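Local coordinates for protein cpftsy (Physcomitrella patens, PDB 4AK9) that probably acts as the receptor GTPase of the chloroplast signal recognition particle, a SIMIBI-class protein that helps target proteins to the thylakoid membrane, at residues M120-N125 with N237-V242; T131-L136 with E161-W166; L136-K141 with G300-Q305; L148-D153 with D201-D206; L241-T246 with F267-L272. All blocks are in the same frame, centred on the assembly; numbering follows the deposited sequence.

Contact 1: residues M120-N125 with N237-V242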
# COMPACT_ATOMS: atom_id res chain seq x y z
N MET A 120 -9.63 -9.51 25.05
CA MET A 120 -10.65 -9.15 24.09
C MET A 120 -10.04 -9.08 22.68
O MET A 120 -8.98 -8.50 22.49
CB MET A 120 -11.31 -7.82 24.44
CG MET A 120 -12.17 -7.88 25.69
SD MET A 120 -12.72 -6.21 26.14
CE MET A 120 -14.00 -5.85 24.95
N ILE A 121 -10.69 -9.73 21.73
CA ILE A 121 -10.21 -9.74 20.35
C ILE A 121 -11.11 -8.78 19.58
O ILE A 121 -12.36 -8.91 19.58
CB ILE A 121 -10.31 -11.15 19.73
CG1 ILE A 121 -9.51 -12.19 20.51
CG2 ILE A 121 -10.02 -11.13 18.20
CD1 ILE A 121 -8.17 -11.78 21.05
N VAL A 122 -10.52 -7.77 18.93
CA VAL A 122 -11.34 -6.81 18.20
C VAL A 122 -10.88 -6.66 16.75
O VAL A 122 -9.80 -7.12 16.38
CB VAL A 122 -11.31 -5.40 18.87
CG1 VAL A 122 -11.81 -5.50 20.33
CG2 VAL A 122 -9.88 -4.87 18.87
N GLY A 123 -11.71 -6.02 15.93
CA GLY A 123 -11.36 -5.83 14.52
C GLY A 123 -12.53 -5.92 13.58
O GLY A 123 -13.67 -6.14 13.99
N VAL A 124 -12.26 -5.76 12.28
CA VAL A 124 -13.36 -5.61 11.34
C VAL A 124 -13.91 -6.93 10.83
O VAL A 124 -15.09 -7.03 10.51
CB VAL A 124 -12.98 -4.73 10.11
CG1 VAL A 124 -12.12 -3.57 10.56
CG2 VAL A 124 -12.26 -5.55 9.06
N ASN A 125 -13.07 -7.94 10.76
CA ASN A 125 -13.49 -9.11 10.02
C ASN A 125 -13.87 -10.24 10.94
O ASN A 125 -12.97 -10.87 11.54
CB ASN A 125 -12.39 -9.57 9.07
CG ASN A 125 -12.88 -10.62 8.10
OD1 ASN A 125 -12.87 -11.81 8.41
ND2 ASN A 125 -13.34 -10.18 6.93
N ASN A 237 -7.09 -7.81 30.24
CA ASN A 237 -5.64 -7.75 30.34
C ASN A 237 -4.99 -7.41 29.00
O ASN A 237 -3.93 -6.80 28.97
CB ASN A 237 -5.11 -9.09 30.84
CG ASN A 237 -5.69 -9.46 32.19
OD1 ASN A 237 -6.83 -9.90 32.28
ND2 ASN A 237 -4.91 -9.25 33.24
N GLU A 238 -5.65 -7.81 27.91
CA GLU A 238 -5.21 -7.51 26.54
C GLU A 238 -6.41 -7.13 25.69
O GLU A 238 -7.51 -7.67 25.86
CB GLU A 238 -4.48 -8.74 25.93
CG GLU A 238 -3.16 -9.13 26.61
CD GLU A 238 -2.01 -8.18 26.26
OE1 GLU A 238 -2.09 -7.46 25.21
OE2 GLU A 238 -1.00 -8.14 27.01
N VAL A 239 -6.21 -6.18 24.78
CA VAL A 239 -7.18 -5.89 23.72
C VAL A 239 -6.36 -6.05 22.42
O VAL A 239 -5.45 -5.27 22.10
CB VAL A 239 -7.84 -4.47 23.82
CG1 VAL A 239 -8.78 -4.19 22.65
CG2 VAL A 239 -8.59 -4.30 25.17
N LEU A 240 -6.65 -7.12 21.70
CA LEU A 240 -5.84 -7.50 20.55
C LEU A 240 -6.61 -7.18 19.29
O LEU A 240 -7.70 -7.70 19.05
CB LEU A 240 -5.48 -9.00 20.64
CG LEU A 240 -4.71 -9.38 21.89
CD1 LEU A 240 -4.50 -10.90 21.96
CD2 LEU A 240 -3.37 -8.63 21.92
N LEU A 241 -6.06 -6.29 18.46
CA LEU A 241 -6.68 -5.92 17.20
C LEU A 241 -6.17 -6.81 16.03
O LEU A 241 -4.96 -6.88 15.74
CB LEU A 241 -6.41 -4.42 16.91
CG LEU A 241 -6.87 -3.93 15.55
CD1 LEU A 241 -8.39 -4.01 15.40
CD2 LEU A 241 -6.41 -2.49 15.29
N VAL A 242 -7.10 -7.48 15.36
CA VAL A 242 -6.74 -8.42 14.30
C VAL A 242 -6.84 -7.66 12.99
O VAL A 242 -7.87 -7.05 12.69
CB VAL A 242 -7.71 -9.63 14.26
CG1 VAL A 242 -7.27 -10.58 13.10
CG2 VAL A 242 -7.71 -10.37 15.57
O HOH W 1 -9.50 -4.70 11.81
O HOH W 2 -10.41 -7.84 11.20

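Contact 2: residues T131-L136 with E161-W166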
# COMPACT_ATOMS: atom_id res chain seq x y z
N THR A 131 -11.16 -17.09 13.51
CA THR A 131 -10.05 -17.98 13.28
C THR A 131 -8.90 -17.69 14.22
O THR A 131 -8.32 -18.60 14.81
CB THR A 131 -9.55 -17.82 11.81
OG1 THR A 131 -10.57 -18.30 10.93
CG2 THR A 131 -8.29 -18.61 11.59
N THR A 132 -8.59 -16.40 14.41
CA THR A 132 -7.48 -16.04 15.31
C THR A 132 -7.74 -16.50 16.74
O THR A 132 -6.82 -17.00 17.41
CB THR A 132 -7.18 -14.53 15.26
OG1 THR A 132 -6.85 -14.18 13.90
CG2 THR A 132 -5.99 -14.17 16.18
N LEU A 133 -8.97 -16.28 17.18
CA LEU A 133 -9.48 -16.70 18.48
C LEU A 133 -9.22 -18.21 18.66
O LEU A 133 -8.69 -18.65 19.67
CB LEU A 133 -10.98 -16.38 18.53
CG LEU A 133 -11.60 -15.66 19.74
CD1 LEU A 133 -10.57 -15.38 20.79
CD2 LEU A 133 -12.29 -14.37 19.31
N GLY A 134 -9.60 -19.01 17.67
CA GLY A 134 -9.37 -20.45 17.72
C GLY A 134 -7.90 -20.82 17.81
O GLY A 134 -7.51 -21.69 18.61
N LYS A 135 -7.06 -20.15 17.01
CA LYS A 135 -5.66 -20.50 17.04
C LYS A 135 -4.98 -20.03 18.32
O LYS A 135 -4.00 -20.66 18.75
CB LYS A 135 -4.93 -19.93 15.82
CG LYS A 135 -5.47 -20.46 14.48
CD LYS A 135 -4.52 -20.07 13.32
CE LYS A 135 -5.20 -20.27 11.99
NZ LYS A 135 -4.19 -20.19 10.83
N LEU A 136 -5.47 -18.94 18.91
CA LEU A 136 -4.95 -18.55 20.24
C LEU A 136 -5.30 -19.63 21.27
O LEU A 136 -4.46 -20.01 22.11
CB LEU A 136 -5.53 -17.20 20.71
CG LEU A 136 -4.89 -15.97 20.09
CD1 LEU A 136 -5.68 -14.71 20.48
CD2 LEU A 136 -3.42 -15.90 20.57
N GLU A 161 -21.56 -19.68 16.11
CA GLU A 161 -21.46 -21.07 15.67
C GLU A 161 -20.03 -21.42 15.24
O GLU A 161 -19.51 -22.51 15.54
CB GLU A 161 -22.44 -21.32 14.53
CG GLU A 161 -23.84 -20.81 14.81
CD GLU A 161 -24.77 -20.94 13.61
OE1 GLU A 161 -24.29 -21.32 12.52
OE2 GLU A 161 -25.98 -20.67 13.77
N GLN A 162 -19.38 -20.50 14.54
CA GLN A 162 -18.02 -20.73 14.09
C GLN A 162 -17.10 -20.87 15.29
O GLN A 162 -16.21 -21.72 15.30
CB GLN A 162 -17.56 -19.58 13.21
CG GLN A 162 -18.36 -19.44 11.91
CD GLN A 162 -17.96 -18.20 11.11
OE1 GLN A 162 -17.20 -17.34 11.59
NE2 GLN A 162 -18.49 -18.10 9.89
N LEU A 163 -17.35 -20.05 16.32
CA LEU A 163 -16.52 -20.06 17.51
C LEU A 163 -16.70 -21.39 18.23
O LEU A 163 -15.73 -21.95 18.76
CB LEU A 163 -16.90 -18.88 18.42
CG LEU A 163 -15.89 -18.48 19.49
CD1 LEU A 163 -14.52 -18.21 18.85
CD2 LEU A 163 -16.41 -17.25 20.23
N GLU A 164 -17.93 -21.89 18.23
CA GLU A 164 -18.26 -23.17 18.86
C GLU A 164 -17.44 -24.31 18.26
O GLU A 164 -16.97 -25.21 18.97
CB GLU A 164 -19.76 -23.44 18.70
CG GLU A 164 -20.34 -24.43 19.70
CD GLU A 164 -21.86 -24.37 19.76
OE1 GLU A 164 -22.47 -23.78 18.83
OE2 GLU A 164 -22.44 -24.91 20.73
N VAL A 165 -17.21 -24.25 16.95
CA VAL A 165 -16.40 -25.26 16.30
C VAL A 165 -14.95 -25.21 16.79
O VAL A 165 -14.32 -26.24 17.05
CB VAL A 165 -16.46 -25.10 14.77
CG1 VAL A 165 -15.64 -26.18 14.10
CG2 VAL A 165 -17.91 -25.17 14.29
N TRP A 166 -14.44 -23.99 16.95
CA TRP A 166 -13.10 -23.84 17.48
C TRP A 166 -13.00 -24.28 18.92
O TRP A 166 -11.96 -24.81 19.35
CB TRP A 166 -12.63 -22.39 17.33
CG TRP A 166 -12.23 -22.08 15.92
CD1 TRP A 166 -12.96 -21.40 14.99
CD2 TRP A 166 -11.03 -22.50 15.27
NE1 TRP A 166 -12.26 -21.33 13.81
CE2 TRP A 166 -11.09 -22.01 13.95
CE3 TRP A 166 -9.91 -23.23 15.69
CZ2 TRP A 166 -10.06 -22.21 13.05
CZ3 TRP A 166 -8.90 -23.44 14.79
CH2 TRP A 166 -8.98 -22.93 13.48
O HOH W 3 -13.39 -19.74 11.92

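Contact 3: residues L136-K141 with G300-Q305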
# COMPACT_ATOMS: atom_id res chain seq x y z
N LEU A 136 -5.47 -18.94 18.91
CA LEU A 136 -4.95 -18.55 20.24
C LEU A 136 -5.30 -19.63 21.27
O LEU A 136 -4.46 -20.01 22.11
CB LEU A 136 -5.53 -17.20 20.71
CG LEU A 136 -4.89 -15.97 20.09
CD1 LEU A 136 -5.68 -14.71 20.48
CD2 LEU A 136 -3.42 -15.90 20.57
N ALA A 137 -6.55 -20.05 21.25
CA ALA A 137 -7.02 -21.09 22.17
C ALA A 137 -6.16 -22.34 22.11
O ALA A 137 -5.80 -22.91 23.14
CB ALA A 137 -8.43 -21.45 21.85
N ASN A 138 -5.80 -22.73 20.89
CA ASN A 138 -5.01 -23.91 20.66
C ASN A 138 -3.63 -23.78 21.30
O ASN A 138 -3.08 -24.74 21.85
CB ASN A 138 -4.90 -24.18 19.16
CG ASN A 138 -3.88 -25.26 18.83
OD1 ASN A 138 -4.15 -26.45 18.98
ND2 ASN A 138 -2.69 -24.84 18.38
N ARG A 139 -3.06 -22.57 21.24
CA ARG A 139 -1.80 -22.31 21.94
C ARG A 139 -1.91 -22.46 23.45
O ARG A 139 -1.02 -23.02 24.09
CB ARG A 139 -1.24 -20.92 21.60
CG ARG A 139 -0.72 -20.81 20.20
CD ARG A 139 -0.06 -19.44 19.96
NE ARG A 139 1.15 -19.28 20.76
CZ ARG A 139 2.34 -19.77 20.44
NH1 ARG A 139 2.51 -20.48 19.32
NH2 ARG A 139 3.37 -19.54 21.24
N PHE A 140 -2.98 -21.94 24.03
CA PHE A 140 -3.16 -22.04 25.47
C PHE A 140 -3.37 -23.49 25.91
O PHE A 140 -2.81 -23.94 26.92
CB PHE A 140 -4.34 -21.19 25.93
CG PHE A 140 -4.04 -19.71 25.95
CD1 PHE A 140 -3.08 -19.21 26.81
CD2 PHE A 140 -4.74 -18.84 25.14
CE1 PHE A 140 -2.80 -17.85 26.83
CE2 PHE A 140 -4.47 -17.48 25.16
CZ PHE A 140 -3.51 -16.98 26.00
N LYS A 141 -4.20 -24.20 25.16
CA LYS A 141 -4.49 -25.62 25.44
C LYS A 141 -3.25 -26.49 25.40
O LYS A 141 -3.08 -27.37 26.24
CB LYS A 141 -5.54 -26.15 24.45
CG LYS A 141 -6.92 -25.53 24.69
CD LYS A 141 -7.34 -25.73 26.16
CE LYS A 141 -8.76 -25.24 26.44
NZ LYS A 141 -9.15 -25.39 27.88
N GLY A 300 -2.72 -23.32 8.61
CA GLY A 300 -2.70 -24.34 9.66
C GLY A 300 -3.03 -23.81 11.05
O GLY A 300 -2.84 -22.62 11.34
N ILE A 301 -3.52 -24.68 11.93
CA ILE A 301 -3.92 -24.24 13.25
C ILE A 301 -2.69 -23.73 14.04
O ILE A 301 -2.81 -22.86 14.91
CB ILE A 301 -4.69 -25.34 14.02
CG1 ILE A 301 -5.30 -24.78 15.31
CG2 ILE A 301 -3.78 -26.56 14.27
CD1 ILE A 301 -6.22 -25.74 16.07
N ASP A 302 -1.51 -24.24 13.71
CA ASP A 302 -0.32 -23.81 14.43
C ASP A 302 0.39 -22.65 13.71
O ASP A 302 1.51 -22.26 14.07
CB ASP A 302 0.63 -25.00 14.66
CG ASP A 302 0.06 -26.03 15.64
OD1 ASP A 302 -0.35 -25.64 16.76
OD2 ASP A 302 0.00 -27.23 15.28
N ASP A 303 -0.26 -22.09 12.71
CA ASP A 303 0.39 -21.07 11.89
C ASP A 303 0.25 -19.64 12.45
O ASP A 303 0.62 -18.67 11.78
CB ASP A 303 -0.10 -21.15 10.45
CG ASP A 303 0.46 -22.38 9.73
OD1 ASP A 303 1.51 -22.90 10.18
OD2 ASP A 303 -0.15 -22.80 8.72
N LEU A 304 -0.27 -19.51 13.66
CA LEU A 304 -0.29 -18.23 14.36
C LEU A 304 0.91 -18.21 15.28
O LEU A 304 1.02 -18.99 16.22
CB LEU A 304 -1.57 -18.08 15.18
CG LEU A 304 -1.73 -16.73 15.87
CD1 LEU A 304 -2.05 -15.63 14.82
CD2 LEU A 304 -2.83 -16.84 16.92
N GLN A 305 1.87 -17.34 14.97
CA GLN A 305 3.15 -17.37 15.68
C GLN A 305 3.35 -16.11 16.49
O GLN A 305 2.95 -15.02 16.05
CB GLN A 305 4.29 -17.53 14.68
CG GLN A 305 4.33 -18.93 14.05
CD GLN A 305 4.60 -19.99 15.10
OE1 GLN A 305 5.51 -19.83 15.93
NE2 GLN A 305 3.82 -21.07 15.09
O HOH W 4 -2.21 -22.11 17.36
O HOH W 5 5.43 -20.94 18.53
O HOH W 6 0.77 -21.39 17.44

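Contact 4: residues L148-D153 with D201-D206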
# COMPACT_ATOMS: atom_id res chain seq x y z
N LEU A 148 -11.76 -20.45 28.37
CA LEU A 148 -13.18 -20.25 28.13
C LEU A 148 -13.37 -19.23 27.00
O LEU A 148 -12.82 -18.14 27.06
CB LEU A 148 -13.89 -19.74 29.39
CG LEU A 148 -15.35 -19.33 29.22
CD1 LEU A 148 -16.21 -20.56 28.96
CD2 LEU A 148 -15.90 -18.56 30.47
N MET A 149 -14.18 -19.58 26.00
CA MET A 149 -14.45 -18.65 24.92
C MET A 149 -15.76 -17.93 25.14
O MET A 149 -16.71 -18.50 25.68
CB MET A 149 -14.47 -19.37 23.56
CG MET A 149 -13.15 -19.98 23.17
SD MET A 149 -13.33 -20.83 21.58
CE MET A 149 -11.70 -21.45 21.31
N ALA A 150 -15.83 -16.66 24.72
CA ALA A 150 -17.05 -15.88 24.85
C ALA A 150 -17.47 -15.33 23.50
O ALA A 150 -16.70 -14.56 22.85
CB ALA A 150 -16.84 -14.74 25.85
N ALA A 151 -18.67 -15.70 23.08
CA ALA A 151 -19.17 -15.32 21.76
C ALA A 151 -19.86 -13.97 21.78
O ALA A 151 -21.10 -13.89 21.71
CB ALA A 151 -20.09 -16.39 21.19
N GLY A 152 -19.07 -12.90 21.86
CA GLY A 152 -19.62 -11.57 22.01
C GLY A 152 -19.89 -10.87 20.69
O GLY A 152 -20.42 -9.77 20.67
N ASP A 153 -19.50 -11.50 19.59
CA ASP A 153 -19.90 -11.00 18.28
C ASP A 153 -21.31 -11.53 18.01
O ASP A 153 -21.48 -12.60 17.41
CB ASP A 153 -18.93 -11.49 17.20
CG ASP A 153 -19.23 -10.91 15.80
OD1 ASP A 153 -20.32 -10.30 15.60
OD2 ASP A 153 -18.37 -11.08 14.90
N ASP A 201 -8.48 -20.23 33.50
CA ASP A 201 -7.25 -19.44 33.52
C ASP A 201 -7.32 -18.23 32.59
O ASP A 201 -6.71 -17.20 32.87
CB ASP A 201 -6.04 -20.28 33.14
CG ASP A 201 -5.81 -21.43 34.11
OD1 ASP A 201 -5.46 -21.17 35.28
OD2 ASP A 201 -5.97 -22.61 33.69
N VAL A 202 -8.04 -18.38 31.48
CA VAL A 202 -8.04 -17.34 30.44
C VAL A 202 -9.41 -17.32 29.81
O VAL A 202 -10.00 -18.38 29.58
CB VAL A 202 -7.03 -17.67 29.32
CG1 VAL A 202 -7.15 -16.65 28.20
CG2 VAL A 202 -5.59 -17.65 29.84
N VAL A 203 -9.94 -16.12 29.56
CA VAL A 203 -11.17 -15.97 28.81
C VAL A 203 -10.83 -15.25 27.51
O VAL A 203 -10.19 -14.20 27.53
CB VAL A 203 -12.18 -15.09 29.54
CG1 VAL A 203 -13.45 -14.93 28.71
CG2 VAL A 203 -12.49 -15.66 30.93
N LEU A 204 -11.23 -15.84 26.39
CA LEU A 204 -10.98 -15.26 25.05
C LEU A 204 -12.29 -14.72 24.51
O LEU A 204 -13.20 -15.47 24.18
CB LEU A 204 -10.42 -16.34 24.11
CG LEU A 204 -8.91 -16.53 23.89
CD1 LEU A 204 -8.09 -15.95 25.00
CD2 LEU A 204 -8.49 -17.99 23.59
N CYS A 205 -12.40 -13.40 24.40
CA CYS A 205 -13.68 -12.74 24.00
C CYS A 205 -13.72 -12.31 22.55
O CYS A 205 -12.84 -11.58 22.10
CB CYS A 205 -13.92 -11.48 24.85
SG CYS A 205 -13.94 -11.76 26.63
N ASP A 206 -14.75 -12.72 21.83
CA ASP A 206 -14.99 -12.16 20.50
C ASP A 206 -15.85 -10.92 20.66
O ASP A 206 -16.57 -10.79 21.65
CB ASP A 206 -15.70 -13.17 19.61
CG ASP A 206 -15.60 -12.83 18.12
OD1 ASP A 206 -14.86 -11.86 17.77
OD2 ASP A 206 -16.23 -13.54 17.31
O HOH W 7 -19.11 -14.39 18.67
O HOH W 8 -16.03 -12.32 15.09

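Contact 5: residues L241-T246 with F267-L272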
# COMPACT_ATOMS: atom_id res chain seq x y z
N LEU A 241 -6.06 -6.29 18.46
CA LEU A 241 -6.68 -5.92 17.20
C LEU A 241 -6.17 -6.81 16.03
O LEU A 241 -4.96 -6.88 15.74
CB LEU A 241 -6.41 -4.42 16.91
CG LEU A 241 -6.87 -3.93 15.55
CD1 LEU A 241 -8.39 -4.01 15.40
CD2 LEU A 241 -6.41 -2.49 15.29
N VAL A 242 -7.10 -7.48 15.36
CA VAL A 242 -6.74 -8.42 14.30
C VAL A 242 -6.84 -7.66 12.99
O VAL A 242 -7.87 -7.05 12.69
CB VAL A 242 -7.71 -9.63 14.26
CG1 VAL A 242 -7.27 -10.58 13.10
CG2 VAL A 242 -7.71 -10.37 15.57
N LEU A 243 -5.74 -7.63 12.24
CA LEU A 243 -5.68 -6.88 10.97
C LEU A 243 -5.26 -7.80 9.83
O LEU A 243 -4.34 -8.61 9.99
CB LEU A 243 -4.65 -5.76 11.09
CG LEU A 243 -4.96 -4.76 12.22
CD1 LEU A 243 -3.73 -3.97 12.49
CD2 LEU A 243 -6.11 -3.87 11.75
N ASP A 244 -5.91 -7.67 8.68
CA ASP A 244 -5.61 -8.49 7.50
C ASP A 244 -4.36 -7.99 6.75
O ASP A 244 -4.39 -6.95 6.07
CB ASP A 244 -6.82 -8.46 6.57
CG ASP A 244 -6.71 -9.41 5.39
OD1 ASP A 244 -5.56 -9.76 5.00
OD2 ASP A 244 -7.78 -9.83 4.86
N GLY A 245 -3.27 -8.76 6.86
CA GLY A 245 -1.98 -8.43 6.27
C GLY A 245 -2.04 -8.24 4.76
O GLY A 245 -1.20 -7.53 4.18
N THR A 246 -3.04 -8.81 4.11
CA THR A 246 -3.10 -8.65 2.65
C THR A 246 -3.55 -7.26 2.22
O THR A 246 -3.38 -6.89 1.07
CB THR A 246 -3.95 -9.71 1.94
OG1 THR A 246 -5.32 -9.57 2.33
CG2 THR A 246 -3.43 -11.12 2.25
N PHE A 267 -1.27 -5.85 18.27
CA PHE A 267 -1.86 -6.25 16.99
C PHE A 267 -1.60 -7.73 16.69
O PHE A 267 -0.57 -8.29 17.08
CB PHE A 267 -1.25 -5.44 15.84
CG PHE A 267 -1.32 -3.96 16.03
CD1 PHE A 267 -2.53 -3.31 16.09
CD2 PHE A 267 -0.14 -3.21 16.11
CE1 PHE A 267 -2.60 -1.93 16.26
CE2 PHE A 267 -0.20 -1.81 16.27
CZ PHE A 267 -1.42 -1.17 16.33
N ILE A 268 -2.52 -8.32 15.96
CA ILE A 268 -2.35 -9.60 15.29
C ILE A 268 -2.56 -9.42 13.80
O ILE A 268 -3.65 -9.02 13.34
CB ILE A 268 -3.34 -10.65 15.86
CG1 ILE A 268 -3.05 -10.83 17.35
CG2 ILE A 268 -3.22 -12.03 15.04
CD1 ILE A 268 -4.14 -11.67 18.07
N LEU A 269 -1.49 -9.66 13.04
CA LEU A 269 -1.54 -9.45 11.59
C LEU A 269 -1.64 -10.81 10.91
O LEU A 269 -0.72 -11.62 11.04
CB LEU A 269 -0.27 -8.72 11.10
CG LEU A 269 -0.43 -7.18 11.13
CD1 LEU A 269 -0.70 -6.62 12.54
CD2 LEU A 269 0.79 -6.49 10.54
N THR A 270 -2.76 -11.05 10.26
CA THR A 270 -3.04 -12.36 9.67
C THR A 270 -2.72 -12.40 8.16
O THR A 270 -2.53 -11.35 7.52
CB THR A 270 -4.54 -12.71 9.81
OG1 THR A 270 -5.31 -11.72 9.13
CG2 THR A 270 -4.96 -12.77 11.28
N LYS A 271 -2.72 -13.61 7.61
CA LYS A 271 -2.65 -13.85 6.17
C LYS A 271 -1.40 -13.28 5.50
O LYS A 271 -1.43 -12.90 4.33
CB LYS A 271 -3.89 -13.29 5.50
CG LYS A 271 -5.18 -13.96 6.01
CD LYS A 271 -6.41 -13.18 5.58
CE LYS A 271 -6.58 -13.18 4.06
NZ LYS A 271 -7.79 -12.42 3.60
N LEU A 272 -0.31 -13.25 6.24
CA LEU A 272 0.90 -12.64 5.71
C LEU A 272 1.59 -13.50 4.64
O LEU A 272 2.39 -13.01 3.84
CB LEU A 272 1.85 -12.28 6.84
CG LEU A 272 1.37 -11.07 7.66
CD1 LEU A 272 2.17 -10.93 8.95
CD2 LEU A 272 1.49 -9.77 6.82
O HOH W 9 -6.80 -11.24 0.50

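Contact 1: residues M120-N125 with N237-V242
Peptide units are the flat groups through which M120-G123 meets E238-V242, and the sheet they build carries I121, L240 and V242 on one face and M120, V122, V239 and L241 on the other. The strands run parallel with their axes 32° apart, joined by four N-H...O bonds. L240 N reaches M120 O at 2.8 Å, and V122 N reaches L240 O. On the I121 face, the CG2 branch of I121 touches V242 CG2 at 3.6 Å, and the longer branch brings CD1 to 3.9 Å from L240 CD1. K129, L133 and L136 of helix 126-142 cover I121 there. On the other face V122 sets CG2 between its own N and carbonyl carbon (CG1 chi1 -59°), which lays that methyl 3.6 Å from L240 O and 3.9 Å from L241 CD1. L241 CD1 also packs on G123 CA at 3.6 Å; a side chain on G123 would collide with V242 O. Where the first strand turns off after G123, V242 O accepts from two waters, one bound by V124 N and the other by N125 N at 2.7 Å. N125 OD1 caps G128 N and G123 O accepts from K129 NZ; strand, tight loop and capped helix together are consistent with the P-loop (Walker A) of a GTPase.

Contact 2: residues T131-L136 with E161-W166
The apolar contact between these two helices is carried by the W166 indole, laid against the backbone of T131-K135. G134 CA sits 3.2 Å above the ring plane, offset toward the rim, with W166 CE3 its nearest ring atom at 3.5 Å. T131 O also lies over a face of the indole, and T131 CA comes to 4.0 Å from W166 NE1. The first torsion of W166 (chi1 -77°) turns CG away from its own carbonyl carbon and sends the ring across to the neighbouring helix. A CB on G134 would collide with the indole, so the missing side chain is what lets the ring rest on the backbone. Beside the ring, L133 CG and L163 CD1 meet at 4.0 Å, the leucines crossing at a slant; L133 also touches D206 and L163 touches A151. Helices 126-142 and 158-170 run almost parallel, 19° apart with axes at 9.3 Å, and lie side by side on one face of the mixed, mainly parallel sheet, as successive helices of an alpha/beta P-loop fold do; strand 147-150 runs between them in the chain. The polar contact is indirect. W166 NE1 donates to a water lying at the indole edge, in the ring plane, at 2.7 Å, and that water makes a weak bond to T131 OG1, whose stronger partner is G127 O. R169 adds a cation-pi contact to the same ring.

Contact 3: residues L136-K141 with G300-Q305
N138 ND2 is gripped twice from the side of G300-Q305: it donates to D302 OD1 at 3.0 Å, and to a water that passes the link on to I301 O. The bond to D302 is bent, 137° at the hydrogen, and although the acceptor lies in the amide plane it is met on its syn side well out of the carboxylate plane. The trans first torsion of N138 (chi1 170°) swings the amide out from the helix toward the turn, and I301 packs obliquely against it, its CD1 3.6 Å from N138 OD1. A leucine in place of N138 would probably leave D302 OD1 without its amide donor and the water without one of its links, loosening the hold on the turn. R139 reaches this segment through solvent: NH1 lies 3.7 Å from L304 O, and a water in the guanidinium plane, 2.7 Å from NH1, donates to L304 O; R139 NH2 itself donates to S11 O. G300-D303 form a type I beta turn, and just past it Q305 NE2 donates back to D302 O at 2.8 Å. On the apolar side L136 CD2 meets L304 CD2 at 3.8 Å. F294 touches L136, R139 and L304, while I301 leans on W166 and R169, so the turn and the start of edge strand 304-306 lie against helix 126-142, with helix 158-170 at I301 and strand 292-296 beside L304.

Contact 4: residues L148-D153 with D201-D206
L148-A150 and V202-C205 pair as parallel strands of the central sheet of this P-loop GTPase fold, their axes 24° apart. Four N-H...O bonds join the segments: L148 N gives to V202 O at 3.0 Å, L204 N to L148 O, A150 N to L204 O, and D206 N follows on to A150 O at 2.9 Å. Side-chain packing across the pair is light. On one face A150 CB lies 4.2 Å from C205 SG, with L148 and V203 alongside; on the other M149 and L204 stand. The next layer is made of helices. L188, A191 and A195 of helix 184-197 press on the A150 face, while L133 and A137 of helix 126-142, with A167 of helix 158-170, cover the M149 face. Past the paired residues the chains stay close and lead to D153 and D206, which begin the DTFR and DTSGR motifs of SRP-type GTPases. Their side chains run alongside each other, both with CG swung opposite the backbone N (chi1 -175° in D153), and the carboxylate planes are 78° apart. K129 touches D206. D206 OD2 rests 3.4 Å from D153 CB and 4.1 Å from D153 OD2, and a water 2.7 Å from D153 OD2 sits between the two groups.

Contact 5: residues L241-T246 with F267-L272
L243 CD1 lies at the centre of the apolar patch, 3.9 Å from F267 CD1 and 4.0 Å from L269 CD1. F267 turns an edge to L241, whose CD2 approaches near the plane of the ring, and helices 251-261 and 280-288 cover this side. On the opposite face V242 CG1 meets T270 CG2 at 3.7 Å, the two side chains crossing at about a right angle. These strands, joined in the chain by helix 251-261, form a beta-alpha-beta crossover with its parallel pair adjacent. I268 N gives to L241 O, L243 N to I268 O at 2.7 Å, and T270 N to L243 O, with a weak addition from T270 OG1. At the far end the pairing persists through G245 N to T270 O. A CB on G245 would run into L272 CD2 and T270 O, in keeping with the glycine found there. Just before it, D244 uses both carboxylate oxygens. OD2 takes the salt bridge from K271 NZ at 2.9 Å on its syn side, and OD1 accepts T246 N at 2.8 Å, closing an Asx turn, and T246 OG1 from the same face. Replacing D244 by an alanine is likely to leave K271 NZ without its charged mate and T246 N and OG1 without their shared acceptor. K271 follows T270 in the TKxD signature that in relatives recognises guanine. T246 packs on V58 of the second subunit.

In the fold
From the N terminus, the first loop opens at M120-N125, and contact 1 closes it at N237-V242, tying strand 117-123 to strand 238-244. Nested within it, contact 2 brings helix 126-142 against helix 158-170, and contact 4 joins strand 147-150 to strand 202-205; these two cross each other along the chain. Contact 3 starts on the helix that contact 2 also uses, crosses both contacts 1 and 2, and closes at G300-Q305, enclosing contacts 4 and 5. Contact 5 begins on the strand where contact 1 ends and binds 266-270 to it. Together they link the sheet, from 147-150 to its antiparallel edge 304-306, with helices 126-142 and 158-170 on one of its faces.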